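Local structure of putative lipase (Bacteroides thetaiotaomicron VPI-5482, 3BZW) at residues A[25-30]-A[88-93]; A[163-168]-A[211-216]; A[32-37]-A[96-101]. The protein probably hydrolyses ester bonds as a lipase or acylhydrolase of the GDSL (SGNH hydrolase) family, perhaps acting as a lysophospholipase. All coordinates share one frame; numbering follows the deposited sequence.

Contact 1: residues A[25-30]-A[88-93]; sequences QGKKVG and EVDAIL
Val29 and Gly30 pair with Ala91 and Ile92 as parallel neighbours in the central sheet of the SGNH-hydrolase fold, a three-layer alpha/beta/alpha sandwich; strand 28-33 lies between 60-63 and 91-95. Backbone bonds set the register. Gly30 N donates to Ala91 O at 2.9 Å, and Gly30 O accepts from Leu93 N. Where the contact begins, just before the paired residues, Lys28 O is gripped twice, by Asp90 N at 2.8 Å and by Ala91 N at 3.3 Å, the former tilted out of the carbonyl plane and the latter within it.

The Asp90 side chain adds a bond to the backbone of the first strand. Its CG stands beside its own backbone N (chi1 -63°), which brings OD2 to 2.9 Å from Lys28 N on the anti side of the carboxylate; the CB of Lys27 and of Lys28 both rest near this oxygen.

Apolar contacts are modest. Val29 CG1 meets Leu93 CG at 4.1 Å, while its CG2 lies near Ala91 CB on the same face of the sheet. Val89 CG2 packs against the backbone at Gly30 N and Lys28 O.

The charged ends meet at the margin. The extended Lys28 chain runs past Glu88 O, and its NZ is 3.9 Å from Glu88 OE1, a long salt bridge. His85 ND1 holds the other carboxylate oxygen, OE2. A water closes the gap between the charges, accepting from Lys28 NZ at 2.6 Å and donating to Glu88 OE1 at 2.9 Å.

Contact 2: residues A[163-168]-A[211-216]; sequences IVLLTP and IPVIDF
Ile211 and Pro212 close round the Ile163 carbonyl: Ile211 CG1 lies 3.2 Å from Ile163 O, and Pro212 CG approaches the same oxygen. Ile211 then spreads its branches over Leu165, CD1 against CG and CG2 against CD1, the two side chains meeting at about a right angle. Val213 CG2 fits beside Leu165 CB on this face. On the other face Val164 CG1 nestles against Ile214 CG1 at 3.8 Å, and Leu166 lies alongside Ile214 with CD2 set 3.6 Å from CB; Leu166 CD1 covers one face of the Phe216 ring.

Two backbone bonds, Leu165 N to Pro212 O and Ile214 N to Leu165 O, hold these surfaces in step. Beyond them, Thr167 OG1, placed between its backbone N and carbonyl carbon (chi1 51°), donates to the anti lone pair of Asp215 OD1 at 2.8 Å and accepts from Asn217 N. A valine in place of Thr167 would probably leave both Asp215 OD1 and Asn217 N without this hydroxyl partner. Asp215, at the N-cap position of helix 216-219 but without a capping bond from its side chain, follows strand 213-214, the outermost within this chain of a parallel sheet typical of the flavodoxin-like alpha/beta/alpha fold of SGNH hydrolases.

Contact 3: residues A[32-37]-A[96-101]; sequences IGDSIT and MGTNDY. With ACT (acetate ion), chain G.
The GDS motif that names the GDSL family, here Gly33-Asp34-Ser35, faces the N terminus of helix 98-102, Gly97-Thr98-Asn99, across what is consistent with the active site of an SGNH hydrolase. In that family the serine is the nucleophile, and its backbone N joins a glycine N and the asparagine side chain in the oxyanion hole. An acetate ion, probably from the crystallisation liquor, sits in the corresponding place: its OXT accepts from Asn99 ND2 at 2.8 Å in a nearly straight bond. The same oxygen accepts from Ser35 N at 3.1 Å. Gly68 N and His242 NE2 also bond to the acetate, and its methyl group rests near Thr98 CG2.

Asp34 spans the gap chiefly through water. Its CG stands between the backbone N and the carbonyl carbon (chi1 50°), which places OD2 near the start of helix 98-102. There OD2 receives two waters: one, 2.7 Å away, accepts from Gly97 N and Asn99 N, the other from Thr98 N. The carboxylate thus reaches the amides of the helix N terminus through these waters. OD1 turns back to accept from Ile36 N, forming an Asx turn. Asn99 ND2 passes 3.3 Å from Asp34 CB, its amide plane 70° from the carboxylate, and Arg69 O takes a further bond from the same nitrogen.

On the strand side, at Ile32 and Gly33, selenomethionine Met96 bends at chi2 and again at chi3, bringing CE to 3.3 Å from Gly33 O and SE against the Gly33 peptide. Its CE also touches Ile32 CG2. Helix 74-85 flanks this apolar end, with Gln77 touching both Met96 and Ile32, while Leu154 of helix 143-157 packs on Ile32 and Phe95 of strand 91-95 on Ile36.

In the fold
From the N terminus, strand 28-33 enters contact 1 at its start and leads into contact 3 at its end. After helices 49-57 and 74-85 and strand 60-63, the chain returns through strand 91-95, closing contact 1 first and, just beyond the strand, contact 3; the two therefore cross. Contact 2 follows in series, opening at strand 162-166 and closing at 213-214 after helix 195-210. Strands 91-95 and 162-166 are neighbours, with Ile92 O 2.8 Å from Val164 N, so contacts 1 and 2 span four strands of one sheet. Contact 3 lies at its C-terminal edge, where Pro168 of contact 2 packs on Met96 and Gly97.

Contact 1: residues A[25-30]-A[88-93]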
loop_
_atom_site.group_PDB
_atom_site.type_symbol
_atom_site.label_atom_id
_atom_site.label_comp_id
_atom_site.label_asym_id
_atom_site.label_seq_id
_atom_site.Cartn_x
_atom_site.Cartn_y
_atom_site.Cartn_z
ATOM N N GLN A 25 -3.425 43.997 -14.387
ATOM C CA GLN A 25 -2.929 45.158 -15.115
ATOM C C GLN A 25 -3.361 46.470 -14.463
ATOM O O GLN A 25 -4.547 46.685 -14.230
ATOM C CB GLN A 25 -3.440 45.117 -16.558
ATOM C CG GLN A 25 -3.173 46.378 -17.368
ATOM C CD GLN A 25 -1.711 46.564 -17.699
ATOM O OE1 GLN A 25 -1.097 45.710 -18.338
ATOM N NE2 GLN A 25 -1.144 47.688 -17.272
ATOM N N GLY A 26 -2.389 47.332 -14.170
ATOM C CA GLY A 26 -2.670 48.630 -13.573
ATOM C C GLY A 26 -3.158 48.651 -12.136
ATOM O O GLY A 26 -3.509 49.709 -11.621
ATOM N N LYS A 27 -3.174 47.497 -11.478
ATOM C CA LYS A 27 -3.647 47.430 -10.100
ATOM C C LYS A 27 -2.583 47.800 -9.070
ATOM O O LYS A 27 -1.393 47.864 -9.377
ATOM C CB LYS A 27 -4.183 46.029 -9.800
ATOM C CG LYS A 27 -5.308 45.586 -10.727
ATOM C CD LYS A 27 -6.483 46.553 -10.702
ATOM C CE LYS A 27 -7.592 46.071 -11.629
ATOM N NZ LYS A 27 -8.680 47.081 -11.782
ATOM N N LYS A 28 -3.028 48.053 -7.844
ATOM C CA LYS A 28 -2.116 48.399 -6.767
ATOM C C LYS A 28 -2.044 47.194 -5.842
ATOM O O LYS A 28 -3.063 46.730 -5.327
ATOM C CB LYS A 28 -2.622 49.647 -6.045
ATOM C CG LYS A 28 -2.851 50.782 -7.040
ATOM C CD LYS A 28 -2.839 52.148 -6.409
ATOM C CE LYS A 28 -2.949 53.210 -7.499
ATOM N NZ LYS A 28 -2.813 54.584 -6.955
ATOM N N VAL A 29 -0.834 46.686 -5.645
ATOM C CA VAL A 29 -0.635 45.493 -4.833
ATOM C C VAL A 29 0.264 45.658 -3.617
ATOM O O VAL A 29 1.314 46.300 -3.678
ATOM C CB VAL A 29 -0.060 44.344 -5.702
ATOM C CG1 VAL A 29 0.130 43.094 -4.856
ATOM C CG2 VAL A 29 -0.992 44.060 -6.876
ATOM N N GLY A 30 -0.158 45.064 -2.506
ATOM C CA GLY A 30 0.637 45.112 -1.295
ATOM C C GLY A 30 1.468 43.846 -1.240
ATOM O O GLY A 30 0.934 42.751 -1.419
ATOM N N GLU A 88 -6.263 52.527 -1.251
ATOM C CA GLU A 88 -5.662 52.404 -2.580
ATOM C C GLU A 88 -5.417 50.963 -3.021
ATOM O O GLU A 88 -5.564 50.633 -4.196
ATOM C CB GLU A 88 -4.312 53.127 -2.625
ATOM C CG GLU A 88 -4.318 54.569 -2.165
ATOM C CD GLU A 88 -2.912 55.143 -2.064
ATOM O OE1 GLU A 88 -2.235 55.264 -3.109
ATOM O OE2 GLU A 88 -2.481 55.466 -0.937
ATOM N N VAL A 89 -5.033 50.110 -2.077
ATOM C CA VAL A 89 -4.706 48.721 -2.398
ATOM C C VAL A 89 -5.843 47.901 -3.008
ATOM O O VAL A 89 -6.996 47.992 -2.577
ATOM C CB VAL A 89 -4.136 47.991 -1.150
ATOM C CG1 VAL A 89 -5.247 47.682 -0.160
ATOM C CG2 VAL A 89 -3.400 46.729 -1.579
ATOM N N ASP A 90 -5.501 47.108 -4.023
ATOM C CA ASP A 90 -6.464 46.257 -4.725
ATOM C C ASP A 90 -6.281 44.780 -4.406
ATOM O O ASP A 90 -7.249 44.027 -4.340
ATOM C CB ASP A 90 -6.336 46.434 -6.241
ATOM C CG ASP A 90 -6.650 47.836 -6.690
ATOM O OD1 ASP A 90 -7.709 48.359 -6.283
ATOM O OD2 ASP A 90 -5.843 48.409 -7.453
ATOM N N ALA A 91 -5.034 44.362 -4.233
ATOM C CA ALA A 91 -4.745 42.963 -3.931
ATOM C C ALA A 91 -3.535 42.857 -3.014
ATOM O O ALA A 91 -2.784 43.818 -2.843
ATOM C CB ALA A 91 -4.502 42.189 -5.224
ATOM N N ILE A 92 -3.349 41.678 -2.435
ATOM C CA ILE A 92 -2.252 41.443 -1.508
ATOM C C ILE A 92 -1.590 40.090 -1.718
ATOM O O ILE A 92 -2.267 39.068 -1.827
ATOM C CB ILE A 92 -2.756 41.496 -0.051
ATOM C CG1 ILE A 92 -3.407 42.852 0.214
ATOM C CG2 ILE A 92 -1.602 41.248 0.924
ATOM C CD1 ILE A 92 -4.016 42.967 1.580
ATOM N N LEU A 93 -0.265 40.097 -1.783
ATOM C CA LEU A 93 0.502 38.869 -1.930
ATOM C C LEU A 93 1.298 38.657 -0.646
ATOM O O LEU A 93 1.926 39.590 -0.132
ATOM C CB LEU A 93 1.470 38.951 -3.114
ATOM C CG LEU A 93 0.896 39.087 -4.525
ATOM C CD1 LEU A 93 2.035 38.978 -5.531
ATOM C CD2 LEU A 93 -0.137 38.001 -4.786
HETATM O O HOH W 1 -0.710 54.692 -5.504
#

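Contact 2: residues A[163-168]-A[211-216]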
loop_
_atom_site.group_PDB
_atom_site.type_symbol
_atom_site.label_atom_id
_atom_site.label_comp_id
_atom_site.label_asym_id
_atom_site.label_seq_id
_atom_site.Cartn_x
_atom_site.Cartn_y
_atom_site.Cartn_z
ATOM N N ILE A 163 -6.566 38.219 -1.922
ATOM C CA ILE A 163 -5.370 37.967 -1.117
ATOM C C ILE A 163 -4.824 36.591 -1.488
ATOM O O ILE A 163 -5.535 35.588 -1.403
ATOM C CB ILE A 163 -5.691 37.996 0.393
ATOM C CG1 ILE A 163 -6.442 39.284 0.745
ATOM C CG2 ILE A 163 -4.401 37.914 1.196
ATOM C CD1 ILE A 163 -6.934 39.332 2.187
ATOM N N VAL A 164 -3.557 36.543 -1.888
ATOM C CA VAL A 164 -2.953 35.286 -2.320
ATOM C C VAL A 164 -1.682 34.938 -1.549
ATOM O O VAL A 164 -0.865 35.814 -1.260
ATOM C CB VAL A 164 -2.612 35.358 -3.823
ATOM C CG1 VAL A 164 -2.262 33.971 -4.352
ATOM C CG2 VAL A 164 -3.780 35.964 -4.588
ATOM N N LEU A 165 -1.523 33.657 -1.222
ATOM C CA LEU A 165 -0.342 33.195 -0.501
ATOM C C LEU A 165 0.631 32.526 -1.466
ATOM O O LEU A 165 0.217 31.815 -2.378
ATOM C CB LEU A 165 -0.724 32.174 0.573
ATOM C CG LEU A 165 -1.796 32.561 1.590
ATOM C CD1 LEU A 165 -1.922 31.453 2.625
ATOM C CD2 LEU A 165 -1.422 33.879 2.249
ATOM N N LEU A 166 1.923 32.755 -1.255
ATOM C CA LEU A 166 2.952 32.145 -2.089
ATOM C C LEU A 166 3.804 31.258 -1.185
ATOM O O LEU A 166 4.198 31.672 -0.094
ATOM C CB LEU A 166 3.844 33.215 -2.727
ATOM C CG LEU A 166 3.195 34.328 -3.554
ATOM C CD1 LEU A 166 4.290 35.221 -4.133
ATOM C CD2 LEU A 166 2.352 33.735 -4.662
ATOM N N THR A 167 4.083 30.040 -1.635
ATOM C CA THR A 167 4.905 29.133 -0.849
ATOM C C THR A 167 6.377 29.527 -0.966
ATOM O O THR A 167 6.813 30.061 -1.988
ATOM C CB THR A 167 4.746 27.661 -1.307
ATOM O OG1 THR A 167 4.927 27.569 -2.726
ATOM C CG2 THR A 167 3.365 27.132 -0.932
ATOM N N PRO A 168 7.160 29.270 0.090
ATOM C CA PRO A 168 8.591 29.587 0.132
ATOM C C PRO A 168 9.366 28.862 -0.971
ATOM O O PRO A 168 8.988 27.763 -1.387
ATOM C CB PRO A 168 9.007 29.120 1.525
ATOM C CG PRO A 168 7.741 29.270 2.334
ATOM C CD PRO A 168 6.698 28.736 1.382
ATOM N N ILE A 211 -8.514 30.412 0.897
ATOM C CA ILE A 211 -7.676 31.436 0.304
ATOM C C ILE A 211 -6.833 30.803 -0.796
ATOM O O ILE A 211 -6.358 29.677 -0.653
ATOM C CB ILE A 211 -6.773 32.080 1.393
ATOM C CG1 ILE A 211 -6.068 33.314 0.838
ATOM C CG2 ILE A 211 -5.746 31.062 1.903
ATOM C CD1 ILE A 211 -5.363 34.145 1.916
ATOM N N PRO A 212 -6.656 31.511 -1.923
ATOM C CA PRO A 212 -5.852 30.929 -2.999
ATOM C C PRO A 212 -4.369 30.876 -2.653
ATOM O O PRO A 212 -3.842 31.754 -1.971
ATOM C CB PRO A 212 -6.147 31.845 -4.188
ATOM C CG PRO A 212 -6.398 33.174 -3.532
ATOM C CD PRO A 212 -7.246 32.797 -2.338
ATOM N N VAL A 213 -3.705 29.828 -3.119
ATOM C CA VAL A 213 -2.282 29.663 -2.873
ATOM C C VAL A 213 -1.595 29.327 -4.187
ATOM O O VAL A 213 -2.051 28.453 -4.916
ATOM C CB VAL A 213 -2.006 28.511 -1.874
ATOM C CG1 VAL A 213 -0.493 28.322 -1.694
ATOM C CG2 VAL A 213 -2.671 28.805 -0.535
ATOM N N ILE A 214 -0.522 30.047 -4.496
ATOM C CA ILE A 214 0.260 29.784 -5.693
ATOM C C ILE A 214 1.484 29.036 -5.165
ATOM O O ILE A 214 2.236 29.563 -4.346
ATOM C CB ILE A 214 0.686 31.095 -6.396
ATOM C CG1 ILE A 214 -0.551 31.781 -6.987
ATOM C CG2 ILE A 214 1.709 30.803 -7.495
ATOM C CD1 ILE A 214 -0.250 33.063 -7.726
ATOM N N ASP A 215 1.663 27.796 -5.612
ATOM C CA ASP A 215 2.773 26.976 -5.144
ATOM C C ASP A 215 4.084 27.377 -5.809
ATOM O O ASP A 215 4.649 26.632 -6.615
ATOM C CB ASP A 215 2.466 25.497 -5.400
ATOM C CG ASP A 215 3.379 24.565 -4.619
ATOM O OD1 ASP A 215 4.166 25.054 -3.779
ATOM O OD2 ASP A 215 3.305 23.340 -4.841
ATOM N N PHE A 216 4.550 28.565 -5.445
ATOM C CA PHE A 216 5.779 29.156 -5.956
ATOM C C PHE A 216 6.961 28.197 -5.825
ATOM O O PHE A 216 7.825 28.134 -6.705
ATOM C CB PHE A 216 6.058 30.451 -5.186
ATOM C CG PHE A 216 6.430 31.615 -6.060
ATOM C CD1 PHE A 216 5.768 31.842 -7.265
ATOM C CD2 PHE A 216 7.417 32.512 -5.660
ATOM C CE1 PHE A 216 6.080 32.940 -8.056
ATOM C CE2 PHE A 216 7.738 33.618 -6.446
ATOM C CZ PHE A 216 7.068 33.832 -7.646
#

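Contact 3: residues A[32-37]-A[96-101]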
loop_
_atom_site.group_PDB
_atom_site.type_symbol
_atom_site.label_atom_id
_atom_site.label_comp_id
_atom_site.label_asym_id
_atom_site.label_seq_id
_atom_site.Cartn_x
_atom_site.Cartn_y
_atom_site.Cartn_z
ATOM N N ILE A 32 3.710 41.511 1.090
ATOM C CA ILE A 32 4.104 41.160 2.448
ATOM C C ILE A 32 5.106 40.009 2.437
ATOM O O ILE A 32 4.933 39.040 1.696
ATOM C CB ILE A 32 2.846 40.763 3.267
ATOM C CG1 ILE A 32 1.948 41.992 3.430
ATOM C CG2 ILE A 32 3.242 40.173 4.623
ATOM C CD1 ILE A 32 0.623 41.711 4.107
ATOM N N GLY A 33 6.162 40.119 3.244
ATOM C CA GLY A 33 7.145 39.047 3.281
ATOM C C GLY A 33 8.455 39.302 4.013
ATOM O O GLY A 33 8.498 40.001 5.029
ATOM N N ASP A 34 9.532 38.721 3.485
ATOM C CA ASP A 34 10.854 38.844 4.088
ATOM C C ASP A 34 11.889 39.502 3.175
ATOM O O ASP A 34 11.551 40.333 2.336
ATOM C CB ASP A 34 11.358 37.465 4.545
ATOM C CG ASP A 34 11.245 36.404 3.458
ATOM O OD1 ASP A 34 11.520 36.716 2.281
ATOM O OD2 ASP A 34 10.888 35.252 3.782
ATOM N N SER A 35 13.155 39.126 3.340
ATOM C CA SER A 35 14.229 39.721 2.545
ATOM C C SER A 35 14.093 39.531 1.039
ATOM O O SER A 35 14.544 40.373 0.259
ATOM C CB SER A 35 15.586 39.184 3.007
ATOM O OG SER A 35 16.640 39.745 2.249
ATOM N N ILE A 36 13.479 38.433 0.621
ATOM C CA ILE A 36 13.323 38.177 -0.805
ATOM C C ILE A 36 12.364 39.196 -1.426
ATOM O O ILE A 36 12.326 39.373 -2.645
ATOM C CB ILE A 36 12.860 36.717 -1.045
ATOM C CG1 ILE A 36 13.971 35.766 -0.572
ATOM C CG2 ILE A 36 12.559 36.482 -2.522
ATOM C CD1 ILE A 36 13.721 34.295 -0.849
ATOM N N THR A 37 11.619 39.890 -0.571
ATOM C CA THR A 37 10.675 40.916 -1.005
ATOM C C THR A 37 11.199 42.318 -0.639
ATOM O O THR A 37 10.897 43.304 -1.316
ATOM C CB THR A 37 9.289 40.684 -0.350
ATOM O OG1 THR A 37 8.671 39.530 -0.943
ATOM C CG2 THR A 37 8.387 41.894 -0.537
HETATM N N MSE A 96 5.872 34.424 2.580
HETATM C CA MSE A 96 6.541 34.304 3.873
HETATM C C MSE A 96 6.677 32.871 4.391
HETATM O O MSE A 96 5.901 31.994 4.021
HETATM C CB MSE A 96 5.725 35.112 4.889
HETATM C CG MSE A 96 6.336 35.260 6.269
HETATM SE SE MSE A 96 7.579 36.716 6.316
HETATM C CE MSE A 96 6.330 38.159 6.706
ATOM N N GLY A 97 7.660 32.641 5.261
ATOM C CA GLY A 97 7.814 31.318 5.838
ATOM C C GLY A 97 9.196 30.700 5.864
ATOM O O GLY A 97 9.489 29.879 6.736
ATOM N N THR A 98 10.056 31.081 4.931
ATOM C CA THR A 98 11.387 30.490 4.904
ATOM C C THR A 98 12.165 30.778 6.194
ATOM O O THR A 98 12.985 29.967 6.627
ATOM C CB THR A 98 12.182 30.958 3.658
ATOM O OG1 THR A 98 13.144 29.953 3.314
ATOM C CG2 THR A 98 12.902 32.273 3.923
ATOM N N ASN A 99 11.894 31.919 6.824
ATOM C CA ASN A 99 12.581 32.254 8.065
ATOM C C ASN A 99 12.018 31.483 9.264
ATOM O O ASN A 99 12.712 31.283 10.263
ATOM C CB ASN A 99 12.534 33.765 8.318
ATOM C CG ASN A 99 13.430 34.544 7.364
ATOM O OD1 ASN A 99 14.560 34.137 7.093
ATOM N ND2 ASN A 99 12.935 35.674 6.867
ATOM N N ASP A 100 10.758 31.067 9.180
ATOM C CA ASP A 100 10.170 30.278 10.260
ATOM C C ASP A 100 10.924 28.947 10.270
ATOM O O ASP A 100 11.222 28.388 11.330
ATOM C CB ASP A 100 8.680 30.042 10.008
ATOM C CG ASP A 100 7.856 31.306 10.172
ATOM O OD1 ASP A 100 7.233 31.483 11.242
ATOM O OD2 ASP A 100 7.843 32.127 9.230
ATOM N N TYR A 101 11.242 28.448 9.081
ATOM C CA TYR A 101 11.989 27.199 8.972
ATOM C C TYR A 101 13.374 27.388 9.580
ATOM O O TYR A 101 13.796 26.628 10.452
ATOM C CB TYR A 101 12.139 26.775 7.505
ATOM C CG TYR A 101 13.302 25.827 7.270
ATOM C CD1 TYR A 101 13.239 24.488 7.663
ATOM C CD2 TYR A 101 14.486 26.292 6.699
ATOM C CE1 TYR A 101 14.343 23.631 7.492
ATOM C CE2 TYR A 101 15.586 25.458 6.529
ATOM C CZ TYR A 101 15.512 24.133 6.926
ATOM O OH TYR A 101 16.614 23.333 6.759
HETATM C C ACT G . 15.286 36.364 4.601
HETATM O O ACT G . 16.497 36.414 4.727
HETATM O OXT ACT G . 14.581 37.156 5.203
HETATM C CH3 ACT G . 14.662 35.338 3.690
HETATM O O HOH W 2 9.962 34.232 6.063
HETATM O O HOH W 3 9.633 32.952 2.627
#